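UPF0098 protein CT_736 (Chlamydia trachomatis, PDB 3N08) is a putative phosphatidylethanolamine-binding protein, a bacterial homologue of the eukaryotic Raf kinase inhibitor protein, whose own ligand and cellular role remain to be established. Local coordinates at residues Tyr13-Gln24 / Glu145-Asp153; Leu62-Asn70 / Leu121-Leu132. One frame throughout, in Å; residues are numbered along the deposited sequence. Where two conformers were deposited one is given.

Contact 1: residues Tyr13-Gln24 / Glu145-Asp153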
loop_
_atom_site.group_PDB
_atom_site.type_symbol
_atom_site.label_atom_id
_atom_site.label_comp_id
_atom_site.label_asym_id
_atom_site.label_seq_id
_atom_site.Cartn_x
_atom_site.Cartn_y
_atom_site.Cartn_z
ATOM N N TYR B 13 1.536 9.990 0.625
ATOM C CA TYR B 13 1.311 9.792 2.049
ATOM C C TYR B 13 1.994 10.879 2.896
ATOM O O TYR B 13 3.194 11.091 2.811
ATOM C CB TYR B 13 1.778 8.395 2.489
ATOM C CG TYR B 13 1.268 8.032 3.854
ATOM C CD1 TYR B 13 1.856 8.563 4.978
ATOM C CD2 TYR B 13 0.171 7.185 4.022
ATOM C CE1 TYR B 13 1.384 8.264 6.228
ATOM C CE2 TYR B 13 -0.301 6.876 5.255
ATOM C CZ TYR B 13 0.290 7.433 6.352
ATOM O OH TYR B 13 -0.192 7.118 7.606
ATOM N N GLY B 14 1.190 11.531 3.722
ATOM C CA GLY B 14 1.688 12.521 4.661
ATOM C C GLY B 14 1.926 13.883 4.039
ATOM O O GLY B 14 2.443 14.760 4.733
ATOM N N ARG B 15 1.581 14.069 2.773
ATOM C CA ARG B 15 1.798 15.354 2.097
ATOM C C ARG B 15 0.501 16.155 2.054
ATOM O O ARG B 15 -0.556 15.626 2.341
ATOM C CB ARG B 15 2.345 15.151 0.680
ATOM C CG ARG B 15 3.662 14.346 0.644
ATOM C CD ARG B 15 4.691 14.870 1.641
ATOM N NE ARG B 15 5.028 16.269 1.353
ATOM C CZ ARG B 15 5.539 17.138 2.225
ATOM N NH1 ARG B 15 5.783 16.782 3.471
ATOM N NH2 ARG B 15 5.800 18.382 1.840
ATOM N N PRO B 16 0.596 17.435 1.719
ATOM C CA PRO B 16 -0.602 18.280 1.714
ATOM C C PRO B 16 -1.603 17.892 0.636
ATOM O O PRO B 16 -1.236 17.676 -0.538
ATOM C CB PRO B 16 -0.039 19.682 1.438
ATOM C CG PRO B 16 1.363 19.644 1.964
ATOM C CD PRO B 16 1.823 18.236 1.610
ATOM N N ILE B 17 -2.873 17.812 1.026
ATOM C CA ILE B 17 -3.984 17.671 0.096
ATOM C C ILE B 17 -4.177 19.011 -0.610
ATOM O O ILE B 17 -4.234 20.050 0.057
ATOM C CB ILE B 17 -5.263 17.324 0.871
ATOM C CG1 ILE B 17 -5.070 15.989 1.600
ATOM C CG2 ILE B 17 -6.461 17.294 -0.052
ATOM C CD1 ILE B 17 -6.173 15.673 2.641
ATOM N N PRO B 18 -4.264 19.021 -1.958
ATOM C CA PRO B 18 -4.466 20.303 -2.649
ATOM C C PRO B 18 -5.698 21.066 -2.202
ATOM O O PRO B 18 -6.727 20.512 -1.806
ATOM C CB PRO B 18 -4.570 19.899 -4.117
ATOM C CG PRO B 18 -3.769 18.604 -4.179
ATOM C CD PRO B 18 -4.044 17.912 -2.896
ATOM N N LYS B 19 -5.573 22.384 -2.297
ATOM C CA LYS B 19 -6.592 23.316 -1.853
ATOM C C LYS B 19 -7.973 23.024 -2.447
ATOM O O LYS B 19 -8.995 23.220 -1.793
ATOM C CB LYS B 19 -6.132 24.718 -2.215
ATOM C CG LYS B 19 -7.128 25.800 -1.846
ATOM C CD LYS B 19 -6.532 27.187 -2.039
ATOM C CE LYS B 19 -5.609 27.536 -0.883
ATOM N NZ LYS B 19 -5.077 28.921 -1.061
ATOM N N LYS B 20 -7.991 22.570 -3.698
ATOM C CA LYS B 20 -9.222 22.286 -4.427
ATOM C C LYS B 20 -10.180 21.354 -3.644
ATOM O O LYS B 20 -11.398 21.412 -3.807
ATOM C CB LYS B 20 -8.800 21.609 -5.741
ATOM C CG LYS B 20 -9.886 21.216 -6.708
ATOM C CD LYS B 20 -9.236 20.466 -7.875
ATOM C CE LYS B 20 -10.172 20.263 -9.052
ATOM N NZ LYS B 20 -10.289 21.479 -9.892
ATOM N N TYR B 21 -9.627 20.467 -2.826
ATOM C CA TYR B 21 -10.433 19.452 -2.125
ATOM C C TYR B 21 -10.806 19.898 -0.716
ATOM O O TYR B 21 -11.487 19.161 0.010
ATOM C CB TYR B 21 -9.676 18.119 -2.090
ATOM C CG TYR B 21 -9.179 17.760 -3.467
ATOM C CD1 TYR B 21 -10.054 17.547 -4.521
ATOM C CD2 TYR B 21 -7.821 17.700 -3.729
ATOM C CE1 TYR B 21 -9.581 17.264 -5.805
ATOM C CE2 TYR B 21 -7.343 17.436 -4.986
ATOM C CZ TYR B 21 -8.226 17.197 -6.023
ATOM O OH TYR B 21 -7.753 16.906 -7.288
ATOM N N SER B 22 -10.410 21.120 -0.345
ATOM C CA SER B 22 -10.705 21.685 0.952
ATOM C C SER B 22 -11.816 22.734 0.862
ATOM O O SER B 22 -12.240 23.099 -0.216
ATOM C CB SER B 22 -9.450 22.363 1.531
ATOM O OG SER B 22 -9.230 23.636 0.934
ATOM N N CYS B 23 -12.216 23.274 2.003
ATOM C CA CYS B 23 -13.186 24.335 2.015
ATOM C C CYS B 23 -12.636 25.607 1.394
ATOM O O CYS B 23 -13.425 26.497 1.102
ATOM C CB CYS B 23 -13.594 24.623 3.450
ATOM S SG CYS B 23 -12.282 25.377 4.423
ATOM N N GLN B 24 -11.320 25.732 1.232
ATOM C CA GLN B 24 -10.734 26.917 0.588
ATOM C C GLN B 24 -10.783 26.879 -0.929
ATOM O O GLN B 24 -10.495 27.891 -1.576
ATOM C CB GLN B 24 -9.291 27.122 1.013
ATOM C CG GLN B 24 -9.132 27.404 2.471
ATOM C CD GLN B 24 -7.718 27.854 2.832
ATOM O OE1 GLN B 24 -6.752 27.093 2.700
ATOM N NE2 GLN B 24 -7.590 29.090 3.292
ATOM N N GLU B 145 -4.325 2.122 3.747
ATOM C CA GLU B 145 -4.403 3.428 4.394
ATOM C C GLU B 145 -3.650 4.458 3.575
ATOM O O GLU B 145 -2.558 4.179 3.083
ATOM C CB GLU B 145 -3.780 3.355 5.788
ATOM C CG GLU B 145 -3.622 4.690 6.531
ATOM C CD GLU B 145 -2.887 4.537 7.881
ATOM O OE1 GLU B 145 -3.269 3.662 8.692
ATOM O OE2 GLU B 145 -1.933 5.286 8.117
ATOM N N LEU B 146 -4.236 5.641 3.462
ATOM C CA LEU B 146 -3.597 6.817 2.895
ATOM C C LEU B 146 -3.827 7.958 3.878
ATOM O O LEU B 146 -4.823 7.978 4.564
ATOM C CB LEU B 146 -4.216 7.121 1.526
ATOM C CG LEU B 146 -3.763 8.415 0.859
ATOM C CD1 LEU B 146 -2.274 8.382 0.450
ATOM C CD2 LEU B 146 -4.627 8.646 -0.383
ATOM N N MET B 147 -2.896 8.887 3.957
ATOM C CA MET B 147 -3.081 10.066 4.796
ATOM C C MET B 147 -2.578 11.265 4.033
ATOM O O MET B 147 -1.586 11.188 3.339
ATOM C CB MET B 147 -2.324 9.909 6.127
ATOM C CG MET B 147 -2.573 11.078 7.115
ATOM S SD MET B 147 -1.381 12.479 6.977
ATOM C CE MET B 147 -0.007 11.754 7.937
ATOM N N GLY B 148 -3.296 12.381 4.136
ATOM C CA GLY B 148 -2.800 13.670 3.664
ATOM C C GLY B 148 -3.109 14.738 4.683
ATOM O O GLY B 148 -4.000 14.546 5.511
ATOM N N THR B 149 -2.420 15.870 4.605
ATOM C CA THR B 149 -2.628 16.927 5.580
ATOM C C THR B 149 -3.351 18.127 4.953
ATOM O O THR B 149 -3.363 18.308 3.734
ATOM C CB THR B 149 -1.294 17.401 6.177
ATOM O OG1 THR B 149 -0.467 17.933 5.136
ATOM C CG2 THR B 149 -0.574 16.253 6.860
ATOM N N TYR B 150 -3.957 18.955 5.785
ATOM C CA TYR B 150 -4.416 20.256 5.298
ATOM C C TYR B 150 -4.240 21.291 6.364
ATOM O O TYR B 150 -4.452 21.020 7.557
ATOM C CB TYR B 150 -5.873 20.237 4.777
ATOM C CG TYR B 150 -6.077 21.443 3.885
ATOM C CD1 TYR B 150 -5.629 21.435 2.566
ATOM C CD2 TYR B 150 -6.625 22.624 4.384
ATOM C CE1 TYR B 150 -5.721 22.545 1.771
ATOM C CE2 TYR B 150 -6.709 23.760 3.579
ATOM C CZ TYR B 150 -6.242 23.702 2.267
ATOM O OH TYR B 150 -6.304 24.803 1.429
ATOM N N GLU B 151 -3.796 22.468 5.932
ATOM C CA GLU B 151 -3.651 23.628 6.803
ATOM C C GLU B 151 -4.109 24.834 6.006
ATOM O O GLU B 151 -3.690 25.053 4.866
ATOM C CB GLU B 151 -2.201 23.786 7.244
ATOM C CG GLU B 151 -1.989 24.934 8.232
ATOM C CD GLU B 151 -0.545 25.006 8.726
ATOM O OE1 GLU B 151 0.352 24.442 8.065
ATOM O OE2 GLU B 151 -0.308 25.630 9.780
ATOM N N LYS B 152 -5.003 25.615 6.575
ATOM C CA LYS B 152 -5.479 26.763 5.834
ATOM C C LYS B 152 -4.349 27.750 5.630
ATOM O O LYS B 152 -3.542 27.999 6.530
ATOM C CB LYS B 152 -6.645 27.454 6.554
ATOM C CG LYS B 152 -7.907 26.608 6.475
ATOM C CD LYS B 152 -9.189 27.409 6.600
ATOM C CE LYS B 152 -9.287 27.987 7.965
ATOM N NZ LYS B 152 -10.682 28.503 8.279
ATOM N N ASP B 153 -4.273 28.299 4.429
ATOM C CA ASP B 153 -3.274 29.337 4.183
ATOM C C ASP B 153 -3.942 30.634 3.766
ATOM O O ASP B 153 -5.160 30.771 3.902
ATOM C CB ASP B 153 -2.240 28.890 3.146
ATOM C CG ASP B 153 -2.850 28.612 1.796
ATOM O OD1 ASP B 153 -4.036 28.944 1.601
ATOM O OD2 ASP B 153 -2.135 28.068 0.927
ATOM O OXT ASP B 153 -3.272 31.561 3.308
HETATM O O HOH W 1 2.207 17.544 5.100
#
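Tyr-150 enters a hollow shaped by Ile-17, Lys-19, Ser-22 and Gln-24, where the short strand 15-16 pairs in parallel at the edge of the mixed sheet of this PEBP-like fold. The pairing rests on Pro-16 opposite Thr-149, flanked by the hydrogen bonds Thr-149 N to Arg-15 O (2.9 Å) and Ile-17 N to Thr-149 O (2.8 Å). At one end Tyr-13 lays its ring face over Met-147, whose CB sits 3.9 Å from the ring centroid in a CH-pi contact, while Met-147 SD and CE curl against Gly-14 CA. Tyr-13 OH donates to Glu-145 OE2 at 2.6 Å. At the other end Tyr-150 CG lies opposite the backbone N (chi1 -161°), carrying the ring across to take Ser-22 CB on one face, 3.6 Å from the centroid. Ile-17 O lies at its edge, and Lys-19 runs past the hydroxyl to a salt bridge with Asp-153. Nearby, a disulfide ties Cys-23 to Cys-102. The Gln-24 amide comes to the hydroxyl edge, its plane 86° from the ring's; its rotation is fixed by OE1 accepting from Tyr-150 OH (2.7 Å) and Asp-153 N (3.3 Å) and NE2 donating to Asp-153 O (3.0 Å).

Contact 2: residues Leu62-Asn70 / Leu121-Leu132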
loop_
_atom_site.group_PDB
_atom_site.type_symbol
_atom_site.label_atom_id
_atom_site.label_comp_id
_atom_site.label_asym_id
_atom_site.label_seq_id
_atom_site.Cartn_x
_atom_site.Cartn_y
_atom_site.Cartn_z
ATOM N N LEU B 62 -12.446 12.722 17.045
ATOM C CA LEU B 62 -12.462 12.104 15.720
ATOM C C LEU B 62 -13.661 12.556 14.919
ATOM O O LEU B 62 -14.790 12.300 15.297
ATOM C CB LEU B 62 -12.469 10.580 15.854
ATOM C CG LEU B 62 -12.157 9.766 14.585
ATOM C CD1 LEU B 62 -10.762 10.099 14.042
ATOM C CD2 LEU B 62 -12.239 8.264 14.866
ATOM N N TRP B 63 -13.396 13.220 13.802
ATOM C CA TRP B 63 -14.454 13.680 12.905
ATOM C C TRP B 63 -14.440 12.892 11.589
ATOM O O TRP B 63 -13.406 12.851 10.902
ATOM C CB TRP B 63 -14.273 15.166 12.623
ATOM C CG TRP B 63 -15.512 15.825 12.107
ATOM C CD1 TRP B 63 -15.958 15.871 10.822
ATOM C CD2 TRP B 63 -16.447 16.554 12.893
ATOM N NE1 TRP B 63 -17.156 16.569 10.766
ATOM C CE2 TRP B 63 -17.456 17.014 12.029
ATOM C CE3 TRP B 63 -16.522 16.869 14.254
ATOM C CZ2 TRP B 63 -18.541 17.758 12.483
ATOM C CZ3 TRP B 63 -17.594 17.602 14.702
ATOM C CH2 TRP B 63 -18.589 18.047 13.816
ATOM N N ILE B 64 -15.558 12.260 11.269
ATOM C CA ILE B 64 -15.674 11.472 10.040
ATOM C C ILE B 64 -16.083 12.388 8.903
ATOM O O ILE B 64 -17.117 13.086 8.980
ATOM C CB ILE B 64 -16.726 10.353 10.204
ATOM C CG1 ILE B 64 -16.392 9.418 11.365
ATOM C CG2 ILE B 64 -16.868 9.597 8.893
ATOM C CD1 ILE B 64 -14.974 8.986 11.478
ATOM N N HIS B 65 -15.246 12.424 7.883
ATOM C CA HIS B 65 -15.465 13.261 6.723
ATOM C C HIS B 65 -16.164 12.565 5.552
ATOM O O HIS B 65 -16.731 13.236 4.720
ATOM C CB HIS B 65 -14.133 13.892 6.261
ATOM C CG HIS B 65 -13.700 15.032 7.121
ATOM N ND1 HIS B 65 -13.854 16.346 6.742
ATOM C CD2 HIS B 65 -13.254 15.067 8.398
ATOM C CE1 HIS B 65 -13.461 17.144 7.719
ATOM N NE2 HIS B 65 -13.093 16.391 8.736
ATOM N N TRP B 66 -16.089 11.243 5.476
ATOM C CA TRP B 66 -16.688 10.524 4.355
ATOM C C TRP B 66 -16.811 9.055 4.705
ATOM O O TRP B 66 -15.853 8.455 5.194
ATOM C CB TRP B 66 -15.816 10.676 3.102
ATOM C CG TRP B 66 -16.517 10.511 1.775
ATOM C CD1 TRP B 66 -17.853 10.447 1.544
ATOM C CD2 TRP B 66 -15.875 10.441 0.495
ATOM N NE1 TRP B 66 -18.085 10.324 0.175
ATOM C CE2 TRP B 66 -16.887 10.323 -0.479
ATOM C CE3 TRP B 66 -14.541 10.460 0.085
ATOM C CZ2 TRP B 66 -16.601 10.215 -1.857
ATOM C CZ3 TRP B 66 -14.258 10.368 -1.280
ATOM C CH2 TRP B 66 -15.284 10.246 -2.229
ATOM N N ILE B 67 -17.962 8.474 4.376
ATOM C CA ILE B 67 -18.175 7.049 4.411
ATOM C C ILE B 67 -18.758 6.609 3.076
ATOM O O ILE B 67 -19.786 7.146 2.622
ATOM C CB ILE B 67 -19.167 6.686 5.529
ATOM C CG1 ILE B 67 -18.537 6.960 6.900
ATOM C CG2 ILE B 67 -19.619 5.226 5.405
ATOM C CD1 ILE B 67 -19.439 6.612 8.075
ATOM N N VAL B 68 -18.145 5.573 2.520
ATOM C CA VAL B 68 -18.668 4.929 1.317
ATOM C C VAL B 68 -18.564 3.425 1.519
ATOM O O VAL B 68 -17.536 2.928 1.934
ATOM C CB VAL B 68 -17.871 5.301 0.054
ATOM C CG1 VAL B 68 -18.489 4.663 -1.179
ATOM C CG2 VAL B 68 -17.810 6.808 -0.119
ATOM N N TYR B 69 -19.624 2.682 1.217
ATOM C CA TYR B 69 -19.523 1.244 1.297
ATOM C C TYR B 69 -20.254 0.593 0.129
ATOM O O TYR B 69 -21.002 1.245 -0.599
ATOM C CB TYR B 69 -20.006 0.711 2.662
ATOM C CG TYR B 69 -21.500 0.712 2.876
ATOM C CD1 TYR B 69 -22.153 1.824 3.390
ATOM C CD2 TYR B 69 -22.245 -0.425 2.594
ATOM C CE1 TYR B 69 -23.525 1.806 3.602
ATOM C CE2 TYR B 69 -23.596 -0.447 2.799
ATOM C CZ TYR B 69 -24.223 0.659 3.307
ATOM O OH TYR B 69 -25.581 0.595 3.502
ATOM N N ASN B 70 -20.025 -0.708 -0.037
ATOM C CA ASN B 70 -20.545 -1.453 -1.167
ATOM C C ASN B 70 -20.033 -0.931 -2.501
ATOM O O ASN B 70 -20.706 -1.051 -3.515
ATOM C CB ASN B 70 -22.069 -1.563 -1.121
ATOM C CG ASN B 70 -22.545 -2.686 -0.216
ATOM O OD1 ASN B 70 -21.747 -3.454 0.351
ATOM N ND2 ASN B 70 -23.854 -2.792 -0.077
ATOM N N LEU B 121 -22.608 -5.816 1.830
ATOM C CA LEU B 121 -23.397 -5.481 3.014
ATOM C C LEU B 121 -24.828 -5.150 2.632
ATOM O O LEU B 121 -25.129 -4.852 1.476
ATOM C CB LEU B 121 -22.773 -4.312 3.768
ATOM C CG LEU B 121 -21.353 -4.520 4.280
ATOM C CD1 LEU B 121 -20.816 -3.222 4.860
ATOM C CD2 LEU B 121 -21.286 -5.649 5.304
ATOM N N SER B 122 -25.737 -5.231 3.594
ATOM C CA SER B 122 -27.108 -4.825 3.356
ATOM C C SER B 122 -27.160 -3.378 2.869
ATOM O O SER B 122 -26.377 -2.541 3.280
ATOM C CB SER B 122 -27.932 -5.003 4.638
ATOM O OG SER B 122 -29.287 -4.694 4.404
ATOM N N ASP B 123 -28.106 -3.111 1.979
ATOM C CA ASP B 123 -28.239 -1.832 1.317
ATOM C C ASP B 123 -29.072 -0.909 2.199
ATOM O O ASP B 123 -30.303 -0.984 2.208
ATOM C CB ASP B 123 -28.932 -2.068 -0.032
ATOM C CG ASP B 123 -28.817 -0.900 -0.972
ATOM O OD1 ASP B 123 -28.065 0.052 -0.662
ATOM O OD2 ASP B 123 -29.485 -0.962 -2.039
ATOM N N GLU B 124 -28.399 -0.048 2.953
ATOM C CA GLU B 124 -29.057 0.815 3.935
ATOM C C GLU B 124 -28.591 2.255 3.823
ATOM O O GLU B 124 -27.402 2.547 3.667
ATOM C CB GLU B 124 -28.760 0.345 5.364
ATOM C CG GLU B 124 -28.905 -1.140 5.592
ATOM C CD GLU B 124 -30.345 -1.580 5.656
ATOM O OE1 GLU B 124 -31.214 -0.740 5.967
ATOM O OE2 GLU B 124 -30.607 -2.768 5.390
ATOM N N GLU B 125 -29.549 3.155 3.942
ATOM C CA GLU B 125 -29.279 4.576 3.992
ATOM C C GLU B 125 -28.956 4.967 5.435
ATOM O O GLU B 125 -29.258 4.217 6.378
ATOM C CB GLU B 125 -30.504 5.346 3.489
ATOM C CG GLU B 125 -30.973 4.910 2.089
ATOM C CD GLU B 125 -32.384 5.380 1.752
ATOM O OE1 GLU B 125 -32.530 6.546 1.335
ATOM O OE2 GLU B 125 -33.346 4.585 1.905
ATOM N N GLY B 126 -28.311 6.117 5.599
ATOM C CA GLY B 126 -28.097 6.692 6.922
ATOM C C GLY B 126 -27.085 5.964 7.789
ATOM O O GLY B 126 -27.151 6.057 9.011
ATOM N N VAL B 127 -26.152 5.237 7.188
ATOM C CA VAL B 127 -25.207 4.426 7.952
ATOM C C VAL B 127 -24.105 5.267 8.607
ATOM O O VAL B 127 -23.430 6.047 7.943
ATOM C CB VAL B 127 -24.568 3.335 7.045
ATOM C CG1 VAL B 127 -23.408 2.633 7.755
ATOM C CG2 VAL B 127 -25.646 2.339 6.626
ATOM N N THR B 128 -23.942 5.109 9.910
ATOM C CA THR B 128 -22.863 5.768 10.635
ATOM C C THR B 128 -21.616 4.875 10.678
ATOM O O THR B 128 -21.684 3.673 10.430
ATOM C CB THR B 128 -23.258 6.036 12.092
ATOM O OG1 THR B 128 -23.467 4.783 12.757
ATOM C CG2 THR B 128 -24.526 6.891 12.183
ATOM N N LYS B 129 -20.473 5.458 11.024
ATOM C CA LYS B 129 -19.266 4.668 11.170
ATOM C C LYS B 129 -19.451 3.491 12.136
ATOM O O LYS B 129 -19.039 2.377 11.836
ATOM C CB LYS B 129 -18.107 5.547 11.642
ATOM C CG LYS B 129 -16.827 4.733 11.860
ATOM C CD LYS B 129 -15.636 5.571 12.259
ATOM C CE LYS B 129 -14.446 4.703 12.638
ATOM N NZ LYS B 129 -13.411 5.515 13.325
ATOM N N GLU B 130 -20.047 3.743 13.298
ATOM C CA GLU B 130 -20.248 2.679 14.268
ATOM C C GLU B 130 -21.046 1.518 13.670
ATOM O O GLU B 130 -20.679 0.360 13.834
ATOM C CB GLU B 130 -20.937 3.213 15.525
ATOM C CG GLU B 130 -21.171 2.154 16.591
ATOM C CD GLU B 130 -21.779 2.719 17.868
ATOM O OE1 GLU B 130 -22.471 3.759 17.800
ATOM O OE2 GLU B 130 -21.563 2.123 18.944
ATOM N N GLN B 131 -22.132 1.833 12.970
ATOM C CA GLN B 131 -22.970 0.797 12.347
ATOM C C GLN B 131 -22.224 0.028 11.247
ATOM O O GLN B 131 -22.343 -1.195 11.106
ATOM C CB GLN B 131 -24.217 1.437 11.748
ATOM C CG GLN B 131 -25.192 1.962 12.786
ATOM C CD GLN B 131 -26.303 2.784 12.162
ATOM O OE1 GLN B 131 -26.155 3.335 11.084
ATOM N NE2 GLN B 131 -27.434 2.851 12.850
ATOM N N LEU B 132 -21.444 0.766 10.468
ATOM C CA LEU B 132 -20.653 0.193 9.391
ATOM C C LEU B 132 -19.607 -0.779 9.924
ATOM O O LEU B 132 -19.440 -1.884 9.404
ATOM C CB LEU B 132 -19.998 1.322 8.592
ATOM C CG LEU B 132 -19.119 0.861 7.444
ATOM C CD1 LEU B 132 -19.864 -0.098 6.515
ATOM C CD2 LEU B 132 -18.653 2.077 6.672
#
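Ile-67 and Tyr-69 point from strand 63-71 toward the first turn of helix 129-136 and the loop leading into it, so that helix and loop pack over one face of the mixed sheet in this PEBP-like fold. A classic beta bulge at His-65 and Trp-66, opposite Val-48, lets Ile-64 share the face of Ile-67 and Tyr-69.

Apolar contacts hold the middle. Ile-67 CG2 meets Leu-132 CD2 at 3.5 Å, the two side chains running antiparallel alongside one another, while the other branch brings Ile-67 CD1 to 3.3 Å from Lys-129 N. Leu-132 is forked: its second methyl, CD1, rests 3.9 Å from Tyr-69 CB. Leu-121 CD1 and Val-127 CG2 approach the Tyr-69 ring obliquely, the first near CD2 and the second near CE1. The ring leaves the strand with CG between the backbone N and the carbonyl carbon (chi1 75°), which sends it between Leu-121 and Val-127.

Lys-129, fully extended, crosses Ile-64 at about a right angle with its CD 3.6 Å from Ile-64 CD1, and its NZ passes Leu-62 on the way to a salt bridge with Glu-49 on strand 43-50. The aliphatic stem thus joins the helix start to the sheet, and the ammonium ties it to a neighbouring strand.

The helix itself begins in a capping box: Gln-131 N bonds Thr-128 OG1 and Thr-128 N bonds Gln-131 OE1.

Polar bonds across the contact secure the loop. Tyr-69 OH donates to Glu-124 O at 2.7 Å, on a lone pair in the carbonyl plane. The carboxamide of Asn-70 uses both its oxygen and its nitrogen on the backbone of Leu-121: OD1 accepts from Leu-121 N at 2.9 Å, and ND2 donates almost straight (174°) to Leu-121 O, 2.9 Å away.

Contacts 1 and 2 lie on opposite sides of the chain's centre, their centres about 22 Å apart and their nearest atoms about 8 Å, without touching. Both reach the same mixed sheet, whose order runs 15-16, 140-150, 108-117, 43-50, 63-71, 87-88. Contact 1 forms one outer edge, and contact 2 lays a helix and loop on strand 63-71, three places across from strand 140-150. Along the chain, both segments of contact 2 fall between 13-24 and 145-153, and helix 129-136 leads straight into strand 140-150. Parts near the two ends of the chain therefore meet at one edge, while the segments between them build the other side of the fold.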